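Local coordinates for Peptide/nickel transport system substrate-binding protein (PDB 5KZT) that binds peptides outside the membrane and probably delivers them to an ABC-type importer, as an OppA-like solute-binding protein, at residues 20-28 / 199-207; 116-124 / 132-140. All blocks are in the same frame, centred on the assembly; numbering follows the deposited sequence.

Contact 1: 20-28 / 199-207; sequences TESALIPSA and WTGTNKKWT
Ile25 pushes its side chain between two tryptophans, Trp199 and Trp206, and this wedge is the centre of the contact. CD1 makes a CH-pi contact with each ring. Ile25 CD1 sits 3.6 Å from the centroid of the Trp206 six-membered ring, 12° off the normal. On the other ring Ile25 CD1 lies over one face near the rim, 3.5 Å from Trp199 NE1. CG1 points away from the carbonyl carbon (chi1 -62°), which leads CD1 into the cleft, while CG2 rests near CZ2 of Trp199. Gly201 CA covers the opposite face of Trp199.

Smaller contacts flank the wedge. Ala28 CB meets Trp199 CZ3 at 3.7 Å. A methyl of Leu24, CD2, rests against the backbone carbonyl of Thr202, and Leu24 CD1 meets Lys204 CG at 4.1 Å. Glu21 CB packs obliquely against Trp206. Val37 and Val41 of helix 36-45 also touch Ile25. Ser22, nearby, packs on a polar side chain of the bound peptide.

The polar link runs through water. One water lies in the plane of the Trp199 ring at its edge and accepts from Trp199 NE1 at 2.8 Å. The same water accepts from Ile25 N at 3.0 Å and donates to Asn203 O. Two more waters lie between Ile25 O and Gly201 O.

Ala23 O, at the edge of Trp206, is buried without a polar partner. With Ile25 CD1 held between two indoles and three waters bridging the backbones, the loop after strand 16-21 is joined to 199-207 by aromatic packing and solvent.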
ATOM      1  N   THR A  20       8.100 -16.051   4.312  1.00 19.19           N
ATOM      2  CA  THR A  20       7.006 -15.848   5.250  1.00 19.89           C
ATOM      3  C   THR A  20       6.247 -14.570   4.908  1.00 20.14           C
ATOM      4  O   THR A  20       6.765 -13.677   4.227  1.00 21.05           O
ATOM      5  CB  THR A  20       7.486 -15.727   6.711  1.00 20.21           C
ATOM      6  OG1 THR A  20       8.157 -14.476   6.886  1.00 20.33           O
ATOM      7  CG2 THR A  20       8.402 -16.856   7.087  1.00 20.71           C
ATOM      8  N   GLU A  21       5.017 -14.489   5.393  1.00 20.63           N
ATOM      9  CA  GLU A  21       4.209 -13.277   5.305  1.00 20.94           C
ATOM     10  C   GLU A  21       3.533 -13.085   6.669  1.00 20.86           C
ATOM     11  O   GLU A  21       3.333 -14.054   7.383  1.00 20.67           O
ATOM     12  CB  GLU A  21       3.192 -13.434   4.178  1.00 21.93           C
ATOM     13  CG  GLU A  21       2.374 -12.195   3.814  1.00 22.57           C
ATOM     14  CD  GLU A  21       3.215 -10.968   3.501  1.00 23.12           C
ATOM     15  OE1 GLU A  21       3.449 -10.685   2.302  1.00 24.17           O
ATOM     16  OE2 GLU A  21       3.605 -10.257   4.459  1.00 23.75           O
ATOM     17  N   SER A  22       3.200 -11.845   7.025  1.00 20.31           N
ATOM     18  CA  SER A  22       2.690 -11.529   8.364  1.00 20.73           C
ATOM     19  C   SER A  22       1.158 -11.566   8.506  1.00 20.25           C
ATOM     20  O   SER A  22       0.637 -11.352   9.598  1.00 20.82           O
ATOM     21  CB  SER A  22       3.198 -10.148   8.770  1.00 21.28           C
ATOM     22  OG  SER A  22       2.866  -9.200   7.772  1.00 21.96           O
ATOM     23  N   ALA A  23       0.447 -11.835   7.413  1.00 19.32           N
ATOM     24  CA  ALA A  23      -1.002 -11.750   7.386  1.00 18.86           C
ATOM     25  C   ALA A  23      -1.555 -12.592   6.263  1.00 18.47           C
ATOM     26  O   ALA A  23      -0.879 -12.799   5.248  1.00 17.85           O
ATOM     27  CB  ALA A  23      -1.439 -10.308   7.199  1.00 18.69           C
ATOM     28  N   LEU A  24      -2.790 -13.052   6.459  1.00 18.59           N
ATOM     29  CA  LEU A  24      -3.577 -13.715   5.415  1.00 18.81           C
ATOM     30  C   LEU A  24      -3.829 -12.702   4.289  1.00 18.08           C
ATOM     31  O   LEU A  24      -3.915 -11.497   4.549  1.00 17.57           O
ATOM     32  CB  LEU A  24      -4.912 -14.197   5.983  1.00 19.80           C
ATOM     33  CG  LEU A  24      -4.930 -15.537   6.722  1.00 21.01           C
ATOM     34  CD1 LEU A  24      -3.985 -15.561   7.900  1.00 21.56           C
ATOM     35  CD2 LEU A  24      -6.353 -15.807   7.181  1.00 22.16           C
ATOM     36  N   ILE A  25      -3.955 -13.199   3.066  1.00 17.70           N
ATOM     37  CA  ILE A  25      -4.200 -12.335   1.907  1.00 17.41           C
ATOM     38  C   ILE A  25      -5.584 -11.689   1.981  1.00 17.34           C
ATOM     39  O   ILE A  25      -6.578 -12.402   2.018  1.00 17.79           O
ATOM     40  CB  ILE A  25      -4.098 -13.132   0.588  1.00 17.32           C
ATOM     41  CG1 ILE A  25      -2.690 -13.702   0.411  1.00 17.49           C
ATOM     42  CG2 ILE A  25      -4.463 -12.259  -0.611  1.00 16.84           C
ATOM     43  CD1 ILE A  25      -2.626 -14.788  -0.649  1.00 17.83           C
ATOM     44  N   PRO A  26      -5.663 -10.337   1.986  1.00 17.58           N
ATOM     45  CA  PRO A  26      -6.987  -9.712   2.037  1.00 17.81           C
ATOM     46  C   PRO A  26      -7.733  -9.770   0.714  1.00 18.01           C
ATOM     47  O   PRO A  26      -8.965  -9.946   0.715  1.00 17.92           O
ATOM     48  CB  PRO A  26      -6.677  -8.253   2.434  1.00 17.66           C
ATOM     49  CG  PRO A  26      -5.346  -8.349   3.105  1.00 17.61           C
ATOM     50  CD  PRO A  26      -4.629  -9.322   2.225  1.00 17.20           C
ATOM     51  N   SER A  27      -6.995  -9.647  -0.388  1.00 17.42           N
ATOM     52  CA  SER A  27      -7.577  -9.691  -1.733  1.00 17.87           C
ATOM     53  C   SER A  27      -6.505 -10.059  -2.721  1.00 17.55           C
ATOM     54  O   SER A  27      -5.378  -9.591  -2.604  1.00 17.04           O
ATOM     55  CB  SER A  27      -8.144  -8.322  -2.121  1.00 17.85           C
ATOM     56  OG  SER A  27      -8.569  -8.286  -3.474  1.00 17.94           O
ATOM     57  N   ALA A  28      -6.868 -10.873  -3.711  1.00 17.72           N
ATOM     58  CA  ALA A  28      -5.990 -11.102  -4.844  1.00 17.56           C
ATOM     59  C   ALA A  28      -6.673 -10.720  -6.151  1.00 17.52           C
ATOM     60  O   ALA A  28      -6.294 -11.200  -7.208  1.00 18.40           O
ATOM     61  CB  ALA A  28      -5.536 -12.549  -4.875  1.00 18.33           C
ATOM     62  N   TRP A 199      -3.844 -21.717  -2.634  1.00 21.71           N
ATOM     63  CA  TRP A 199      -4.484 -20.687  -1.836  1.00 20.77           C
ATOM     64  C   TRP A 199      -5.975 -20.972  -1.905  1.00 21.77           C
ATOM     65  O   TRP A 199      -6.558 -20.929  -3.002  1.00 21.95           O
ATOM     66  CB  TRP A 199      -4.151 -19.285  -2.365  1.00 19.36           C
ATOM     67  CG  TRP A 199      -4.753 -18.199  -1.561  1.00 18.71           C
ATOM     68  CD1 TRP A 199      -4.627 -18.011  -0.215  1.00 18.75           C
ATOM     69  CD2 TRP A 199      -5.609 -17.163  -2.031  1.00 18.34           C
ATOM     70  NE1 TRP A 199      -5.344 -16.909   0.180  1.00 18.50           N
ATOM     71  CE2 TRP A 199      -5.943 -16.357  -0.917  1.00 18.26           C
ATOM     72  CE3 TRP A 199      -6.099 -16.808  -3.294  1.00 18.23           C
ATOM     73  CZ2 TRP A 199      -6.781 -15.227  -1.022  1.00 18.12           C
ATOM     74  CZ3 TRP A 199      -6.946 -15.680  -3.401  1.00 18.04           C
ATOM     75  CH2 TRP A 199      -7.268 -14.906  -2.260  1.00 18.02           C
ATOM     76  N   THR A 200      -6.581 -21.235  -0.742  1.00 22.38           N
ATOM     77  CA  THR A 200      -8.031 -21.504  -0.615  1.00 23.52           C
ATOM     78  C   THR A 200      -8.868 -20.254  -0.492  1.00 23.20           C
ATOM     79  O   THR A 200     -10.097 -20.345  -0.503  1.00 24.17           O
ATOM     80  CB  THR A 200      -8.394 -22.389   0.629  1.00 24.82           C
ATOM     81  OG1 THR A 200      -8.338 -21.631   1.868  1.00 24.71           O
ATOM     82  CG2 THR A 200      -7.494 -23.570   0.715  1.00 25.16           C
ATOM     83  N   GLY A 201      -8.217 -19.098  -0.347  1.00 21.96           N
ATOM     84  CA  GLY A 201      -8.904 -17.854  -0.030  1.00 21.69           C
ATOM     85  C   GLY A 201      -8.743 -17.396   1.404  1.00 21.67           C
ATOM     86  O   GLY A 201      -8.803 -16.203   1.680  1.00 21.17           O
ATOM     87  N   THR A 202      -8.594 -18.349   2.323  1.00 22.32           N
ATOM     88  CA  THR A 202      -8.585 -18.053   3.751  1.00 22.81           C
ATOM     89  C   THR A 202      -7.543 -18.835   4.546  1.00 22.97           C
ATOM     90  O   THR A 202      -7.610 -18.842   5.766  1.00 23.68           O
ATOM     91  CB  THR A 202      -9.984 -18.310   4.346  1.00 24.10           C
ATOM     92  OG1 THR A 202     -10.358 -19.684   4.145  1.00 24.79           O
ATOM     93  CG2 THR A 202     -11.024 -17.413   3.691  1.00 24.16           C
ATOM     94  N   ASN A 203      -6.557 -19.428   3.875  1.00 22.43           N
ATOM     95  CA  ASN A 203      -5.570 -20.275   4.534  1.00 22.93           C
ATOM     96  C   ASN A 203      -4.230 -19.573   4.693  1.00 22.51           C
ATOM     97  O   ASN A 203      -4.010 -18.480   4.155  1.00 21.44           O
ATOM     98  CB  ASN A 203      -5.422 -21.643   3.833  1.00 23.27           C
ATOM     99  CG  ASN A 203      -4.859 -21.531   2.431  1.00 22.27           C
ATOM    100  OD1 ASN A 203      -5.227 -20.628   1.685  1.00 21.64           O
ATOM    101  ND2 ASN A 203      -3.999 -22.475   2.047  1.00 22.22           N
ATOM    102  N   LYS A 204      -3.339 -20.219   5.439  1.00 23.36           N
ATOM    103  CA  LYS A 204      -2.088 -19.614   5.886  1.00 23.85           C
ATOM    104  C   LYS A 204      -0.863 -19.988   5.058  1.00 23.46           C
ATOM    105  O   LYS A 204       0.265 -19.697   5.467  1.00 23.24           O
ATOM    106  CB  LYS A 204      -1.856 -19.977   7.346  1.00 25.35           C
ATOM    107  CG  LYS A 204      -2.993 -19.544   8.254  1.00 27.25           C
ATOM    108  CD  LYS A 204      -2.598 -19.608   9.715  1.00 28.82           C
ATOM    109  CE  LYS A 204      -2.257 -21.026  10.150  1.00 30.46           C
ATOM    110  NZ  LYS A 204      -1.817 -21.057  11.588  1.00 31.77           N
ATOM    111  N   LYS A 205      -1.087 -20.611   3.896  1.00 23.86           N
ATOM    112  CA  LYS A 205      -0.036 -20.989   2.973  1.00 23.77           C
ATOM    113  C   LYS A 205      -0.489 -20.725   1.551  1.00 23.23           C
ATOM    114  O   LYS A 205      -1.688 -20.738   1.244  1.00 23.82           O
ATOM    115  CB  LYS A 205       0.328 -22.467   3.163  1.00 25.51           C
ATOM    116  CG  LYS A 205       0.918 -22.706   4.532  1.00 26.60           C
ATOM    117  CD  LYS A 205       1.515 -24.083   4.762  1.00 28.69           C
ATOM    118  CE  LYS A 205       1.756 -24.269   6.253  1.00 29.46           C
ATOM    119  NZ  LYS A 205       3.074 -24.863   6.510  1.00 30.56           N
ATOM    120  N   TRP A 206       0.469 -20.422   0.700  1.00 21.53           N
ATOM    121  CA  TRP A 206       0.242 -20.355  -0.724  1.00 20.88           C
ATOM    122  C   TRP A 206       1.578 -20.499  -1.424  1.00 20.34           C
ATOM    123  O   TRP A 206       2.636 -20.415  -0.783  1.00 19.63           O
ATOM    124  CB  TRP A 206      -0.463 -19.055  -1.135  1.00 20.13           C
ATOM    125  CG  TRP A 206       0.192 -17.790  -0.680  1.00 19.01           C
ATOM    126  CD1 TRP A 206       1.125 -17.069  -1.355  1.00 18.30           C
ATOM    127  CD2 TRP A 206      -0.064 -17.066   0.539  1.00 18.69           C
ATOM    128  NE1 TRP A 206       1.477 -15.960  -0.639  1.00 17.68           N
ATOM    129  CE2 TRP A 206       0.760 -15.926   0.524  1.00 17.96           C
ATOM    130  CE3 TRP A 206      -0.917 -17.267   1.627  1.00 19.22           C
ATOM    131  CZ2 TRP A 206       0.770 -14.984   1.560  1.00 17.89           C
ATOM    132  CZ3 TRP A 206      -0.918 -16.333   2.659  1.00 19.11           C
ATOM    133  CH2 TRP A 206      -0.069 -15.205   2.621  1.00 18.51           C
ATOM    134  N   THR A 207       1.511 -20.709  -2.740  1.00 20.33           N
ATOM    135  CA  THR A 207       2.654 -21.129  -3.538  1.00 20.40           C
ATOM    136  C   THR A 207       2.693 -20.402  -4.875  1.00 20.05           C
ATOM    137  O   THR A 207       1.660 -20.216  -5.507  1.00 19.99           O
ATOM    138  CB  THR A 207       2.577 -22.642  -3.824  1.00 21.45           C
ATOM    139  OG1 THR A 207       2.259 -23.322  -2.618  1.00 21.65           O
ATOM    140  CG2 THR A 207       3.881 -23.182  -4.363  1.00 21.81           C
TER
HETATM  141  O   HOH W   1      -4.756 -16.066   2.826  1.00 17.23           O
HETATM  142  O   HOH W   2      -7.195 -14.685   3.381  1.00 19.30           O
HETATM  143  O   HOH W   3      -9.317 -13.192   1.399  1.00 36.39           O

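Contact 2: 116-124 / 132-140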
ATOM      1  N   LEU A 116      -7.246   6.519  -9.112  1.00 13.92           N
ATOM      2  CA  LEU A 116      -6.016   6.579  -9.903  1.00 13.68           C
ATOM      3  C   LEU A 116      -6.313   6.825 -11.378  1.00 13.60           C
ATOM      4  O   LEU A 116      -5.480   7.374 -12.112  1.00 13.07           O
ATOM      5  CB  LEU A 116      -5.206   5.286  -9.773  1.00 13.44           C
ATOM      6  CG  LEU A 116      -4.616   4.971  -8.399  1.00 13.60           C
ATOM      7  CD1 LEU A 116      -3.881   3.651  -8.442  1.00 13.52           C
ATOM      8  CD2 LEU A 116      -3.703   6.078  -7.917  1.00 13.90           C
ATOM      9  N   PHE A 117      -7.508   6.427 -11.810  1.00 14.09           N
ATOM     10  CA  PHE A 117      -7.917   6.618 -13.192  1.00 14.67           C
ATOM     11  C   PHE A 117      -8.357   8.049 -13.525  1.00 16.09           C
ATOM     12  O   PHE A 117      -8.694   8.324 -14.674  1.00 15.96           O
ATOM     13  CB  PHE A 117      -9.004   5.593 -13.576  1.00 14.60           C
ATOM     14  CG  PHE A 117      -8.481   4.210 -13.679  1.00 13.85           C
ATOM     15  CD1 PHE A 117      -8.212   3.452 -12.545  1.00 13.76           C
ATOM     16  CD2 PHE A 117      -8.187   3.674 -14.914  1.00 14.07           C
ATOM     17  CE1 PHE A 117      -7.670   2.184 -12.648  1.00 13.44           C
ATOM     18  CE2 PHE A 117      -7.675   2.405 -15.025  1.00 13.73           C
ATOM     19  CZ  PHE A 117      -7.413   1.659 -13.897  1.00 13.58           C
ATOM     20  N   ASP A 118      -8.299   8.956 -12.555  1.00 17.51           N
ATOM     21  CA  ASP A 118      -8.374  10.405 -12.822  1.00 19.53           C
ATOM     22  C   ASP A 118      -7.358  10.854 -13.875  1.00 18.60           C
ATOM     23  O   ASP A 118      -7.589  11.830 -14.558  1.00 18.30           O
ATOM     24  CB  ASP A 118      -8.085  11.212 -11.553  1.00 21.81           C
ATOM     25  CG  ASP A 118      -9.247  11.270 -10.592  1.00 24.86           C
ATOM     26  OD1 ASP A 118     -10.377  10.811 -10.922  1.00 27.15           O
ATOM     27  OD2 ASP A 118      -9.030  11.833  -9.474  1.00 28.01           O
ATOM     28  N   ALA A 119      -6.219  10.164 -13.933  1.00 17.61           N
ATOM     29  CA  ALA A 119      -5.199  10.372 -14.966  1.00 17.56           C
ATOM     30  C   ALA A 119      -5.681  10.056 -16.391  1.00 17.39           C
ATOM     31  O   ALA A 119      -5.114  10.582 -17.336  1.00 17.59           O
ATOM     32  CB  ALA A 119      -3.972   9.532 -14.654  1.00 17.51           C
ATOM     33  N   ILE A 120      -6.709   9.195 -16.530  1.00 16.79           N
ATOM     34  CA  ILE A 120      -7.240   8.757 -17.829  1.00 16.52           C
ATOM     35  C   ILE A 120      -8.463   9.608 -18.174  1.00 16.78           C
ATOM     36  O   ILE A 120      -9.264   9.951 -17.300  1.00 16.35           O
ATOM     37  CB  ILE A 120      -7.603   7.243 -17.809  1.00 16.13           C
ATOM     38  CG1 ILE A 120      -6.443   6.395 -17.249  1.00 15.70           C
ATOM     39  CG2 ILE A 120      -7.994   6.742 -19.194  1.00 16.23           C
ATOM     40  CD1 ILE A 120      -5.089   6.636 -17.879  1.00 15.85           C
ATOM     41  N   LYS A 121      -8.579   9.951 -19.455  1.00 17.07           N
ATOM     42  CA  LYS A 121      -9.647  10.800 -19.937  1.00 17.69           C
ATOM     43  C   LYS A 121     -10.986  10.210 -19.501  1.00 17.11           C
ATOM     44  O   LYS A 121     -11.239   9.022 -19.698  1.00 16.11           O
ATOM     45  CB  LYS A 121      -9.607  10.919 -21.455  1.00 18.89           C
ATOM     46  CG  LYS A 121     -10.714  11.812 -22.002  1.00 20.51           C
ATOM     47  CD  LYS A 121     -10.630  11.999 -23.504  1.00 21.82           C
ATOM     48  CE  LYS A 121     -11.808  12.832 -23.958  1.00 23.32           C
ATOM     49  NZ  LYS A 121     -11.793  12.958 -25.439  1.00 24.69           N
ATOM     50  N   ASN A 122     -11.814  11.053 -18.891  1.00 17.00           N
ATOM     51  CA  ASN A 122     -13.151  10.684 -18.371  1.00 17.22           C
ATOM     52  C   ASN A 122     -13.188   9.799 -17.135  1.00 16.99           C
ATOM     53  O   ASN A 122     -14.263   9.460 -16.674  1.00 17.22           O
ATOM     54  CB  ASN A 122     -14.042  10.089 -19.476  1.00 17.45           C
ATOM     55  CG  ASN A 122     -14.359  11.096 -20.567  1.00 18.02           C
ATOM     56  OD1 ASN A 122     -14.455  12.291 -20.296  1.00 18.84           O
ATOM     57  ND2 ASN A 122     -14.525  10.622 -21.800  1.00 18.21           N
ATOM     58  N   GLY A 123     -12.038   9.390 -16.602  1.00 16.76           N
ATOM     59  CA  GLY A 123     -12.034   8.496 -15.443  1.00 16.72           C
ATOM     60  C   GLY A 123     -12.803   9.044 -14.243  1.00 17.37           C
ATOM     61  O   GLY A 123     -13.649   8.345 -13.665  1.00 17.54           O
ATOM     62  N   GLY A 124     -12.518  10.296 -13.887  1.00 18.03           N
ATOM     63  CA  GLY A 124     -13.207  10.979 -12.801  1.00 18.99           C
ATOM     64  C   GLY A 124     -14.716  10.995 -12.965  1.00 19.96           C
ATOM     65  O   GLY A 124     -15.460  10.628 -12.055  1.00 19.92           O
ATOM     66  N   LYS A 132     -20.565   6.925 -18.862  1.00 23.02           N
ATOM     67  CA  LYS A 132     -20.547   5.470 -18.868  1.00 23.03           C
ATOM     68  C   LYS A 132     -19.097   4.943 -18.860  1.00 22.00           C
ATOM     69  O   LYS A 132     -18.213   5.563 -19.475  1.00 20.91           O
ATOM     70  CB  LYS A 132     -21.268   4.945 -20.097  1.00 24.52           C
ATOM     71  CG  LYS A 132     -22.757   5.242 -20.131  1.00 26.20           C
ATOM     72  CD  LYS A 132     -23.395   4.714 -21.408  1.00 27.64           C
ATOM     73  CE  LYS A 132     -23.083   5.599 -22.607  1.00 28.53           C
ATOM     74  NZ  LYS A 132     -23.829   5.210 -23.840  1.00 30.31           N
ATOM     75  N   PRO A 133     -18.848   3.790 -18.194  1.00 21.08           N
ATOM     76  CA  PRO A 133     -17.481   3.228 -18.267  1.00 20.76           C
ATOM     77  C   PRO A 133     -16.912   3.114 -19.680  1.00 20.70           C
ATOM     78  O   PRO A 133     -15.715   3.338 -19.858  1.00 19.76           O
ATOM     79  CB  PRO A 133     -17.616   1.878 -17.553  1.00 20.72           C
ATOM     80  CG  PRO A 133     -18.732   2.106 -16.570  1.00 21.14           C
ATOM     81  CD  PRO A 133     -19.700   3.036 -17.254  1.00 21.46           C
ATOM     82  N   GLU A 134     -17.749   2.841 -20.687  1.00 21.52           N
ATOM     83  CA  GLU A 134     -17.271   2.775 -22.080  1.00 22.48           C
ATOM     84  C   GLU A 134     -16.676   4.098 -22.633  1.00 21.83           C
ATOM     85  O   GLU A 134     -16.015   4.089 -23.653  1.00 21.97           O
ATOM     86  CB  GLU A 134     -18.367   2.254 -23.016  1.00 24.23           C
ATOM     87  CG  GLU A 134     -19.539   3.193 -23.255  1.00 25.84           C
ATOM     88  CD  GLU A 134     -20.720   2.501 -23.920  1.00 27.83           C
ATOM     89  OE1 GLU A 134     -21.351   3.125 -24.802  1.00 30.11           O
ATOM     90  OE2 GLU A 134     -21.021   1.336 -23.576  1.00 28.49           O
ATOM     91  N   GLU A 135     -16.896   5.218 -21.951  1.00 21.10           N
ATOM     92  CA  GLU A 135     -16.329   6.489 -22.364  1.00 20.81           C
ATOM     93  C   GLU A 135     -14.882   6.693 -21.918  1.00 18.97           C
ATOM     94  O   GLU A 135     -14.276   7.688 -22.279  1.00 19.03           O
ATOM     95  CB  GLU A 135     -17.234   7.641 -21.902  1.00 22.16           C
ATOM     96  CG  GLU A 135     -18.649   7.524 -22.488  1.00 23.86           C
ATOM     97  CD  GLU A 135     -19.575   8.627 -22.028  1.00 25.56           C
ATOM     98  OE1 GLU A 135     -19.332   9.798 -22.393  1.00 26.99           O
ATOM     99  OE2 GLU A 135     -20.562   8.338 -21.297  1.00 27.17           O
ATOM    100  N   LEU A 136     -14.330   5.762 -21.139  1.00 17.41           N
ATOM    101  CA  LEU A 136     -12.976   5.885 -20.618  1.00 16.00           C
ATOM    102  C   LEU A 136     -11.973   6.001 -21.761  1.00 15.80           C
ATOM    103  O   LEU A 136     -12.150   5.362 -22.812  1.00 16.06           O
ATOM    104  CB  LEU A 136     -12.633   4.660 -19.757  1.00 15.43           C
ATOM    105  CG  LEU A 136     -11.305   4.728 -18.970  1.00 14.81           C
ATOM    106  CD1 LEU A 136     -11.306   5.868 -17.943  1.00 14.71           C
ATOM    107  CD2 LEU A 136     -11.016   3.406 -18.277  1.00 14.40           C
ATOM    108  N   GLY A 137     -10.944   6.811 -21.560  1.00 15.16           N
ATOM    109  CA  GLY A 137      -9.935   7.062 -22.564  1.00 15.67           C
ATOM    110  C   GLY A 137      -8.962   5.934 -22.823  1.00 15.66           C
ATOM    111  O   GLY A 137      -7.756   6.141 -22.780  1.00 15.87           O
ATOM    112  N   ILE A 138      -9.482   4.739 -23.084  1.00 16.08           N
ATOM    113  CA  ILE A 138      -8.689   3.621 -23.594  1.00 16.52           C
ATOM    114  C   ILE A 138      -9.501   2.937 -24.688  1.00 17.90           C
ATOM    115  O   ILE A 138     -10.682   2.649 -24.485  1.00 18.24           O
ATOM    116  CB  ILE A 138      -8.264   2.637 -22.473  1.00 16.11           C
ATOM    117  CG1 ILE A 138      -7.393   1.516 -23.059  1.00 16.31           C
ATOM    118  CG2 ILE A 138      -9.482   2.096 -21.685  1.00 15.84           C
ATOM    119  CD1 ILE A 138      -6.711   0.644 -22.010  1.00 16.26           C
ATOM    120  N   LYS A 139      -8.857   2.715 -25.833  1.00 19.00           N
ATOM    121  CA  LYS A 139      -9.434   2.140 -27.045  1.00 20.95           C
ATOM    122  C   LYS A 139      -8.559   0.996 -27.524  1.00 20.89           C
ATOM    123  O   LYS A 139      -7.330   1.134 -27.557  1.00 20.04           O
ATOM    124  CB  LYS A 139      -9.391   3.163 -28.186  1.00 22.90           C
ATOM    125  CG  LYS A 139     -10.646   3.924 -28.504  1.00 25.15           C
ATOM    126  CD  LYS A 139     -10.359   4.876 -29.664  1.00 27.25           C
ATOM    127  CE  LYS A 139     -11.505   5.840 -29.961  1.00 28.87           C
ATOM    128  NZ  LYS A 139     -11.851   6.662 -28.762  1.00 29.31           N
ATOM    129  N   ALA A 140      -9.196  -0.106 -27.931  1.00 21.25           N
ATOM    130  CA  ALA A 140      -8.512  -1.166 -28.644  1.00 21.56           C
ATOM    131  C   ALA A 140      -8.565  -0.764 -30.115  1.00 22.34           C
ATOM    132  O   ALA A 140      -9.586  -0.923 -30.779  1.00 22.72           O
ATOM    133  CB  ALA A 140      -9.187  -2.503 -28.425  1.00 21.99           C
TER
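Asn122 and Lys121 make the two direct hydrogen bonds to the 132-140 segment. Asn122 ND2 donates to Glu135 O at 3.0 Å, and the N-H points almost straight at the oxygen (179°). The oxygen lies in the plane of the Asn122 amide, but the donor stands above the Glu135 carbonyl plane, 40° out of it. CG is swung away from the carbonyl carbon of Asn122 (chi1 -65°), which carries the amide across to Glu135. The second bond is backbone to backbone: Gly137 N gives to Lys121 O at 2.9 Å.

Both segments turn tightly here. Residues 120-123 form a type II beta turn, and Gly137 is the centre of an inverse gamma turn. The two backbones come close; Lys121 CB is 4.0 Å from Gly137 CA. Glu135 is itself tied back, since Glu135 OE2 accepts from Lys132 N at 2.8 Å.

Leu136 provides most of the packing. Leu136 CD1 lies 3.6 Å from Ile120 CG2, equally close to Lys121 O, and 3.7 Å from Gly123 CA. Leu136 CD2 approaches Phe117 CD2 obliquely, at 4.4 Å. Ile120 CG2 also touches Gly137 O.

Trp101 of helix 94-105 meets both Leu136 and the Phe117 ring, the latter edge-to-face. Phe166 stacks on Phe117. Ile126 of helix 123-127 reaches Leu136 as well. Thr149 of strand 145-149 bonds by its backbone to Lys121 and Gly137, so the two turns meet beside the sheet that ends in strand 138-140.

In the fold
Contact 2 falls in sequence between the two segments of contact 1. Their centres are 32 Å apart, and they do not touch. Contact 1 lies nearer the centre of the chain, its centre about 17 Å away against about 23 Å for contact 2. Both are partly buried, with exposed residues at their margins. They belong to different sheets: contact 1 to the mixed sheet holding strands 16-21 and 205-210, contact 2 to the antiparallel sheet edged by 138-140. Contact 1 joins segments distant in sequence through tryptophans and water. Contact 2 closes a short local excursion with direct hydrogen bonds and packing round one leucine.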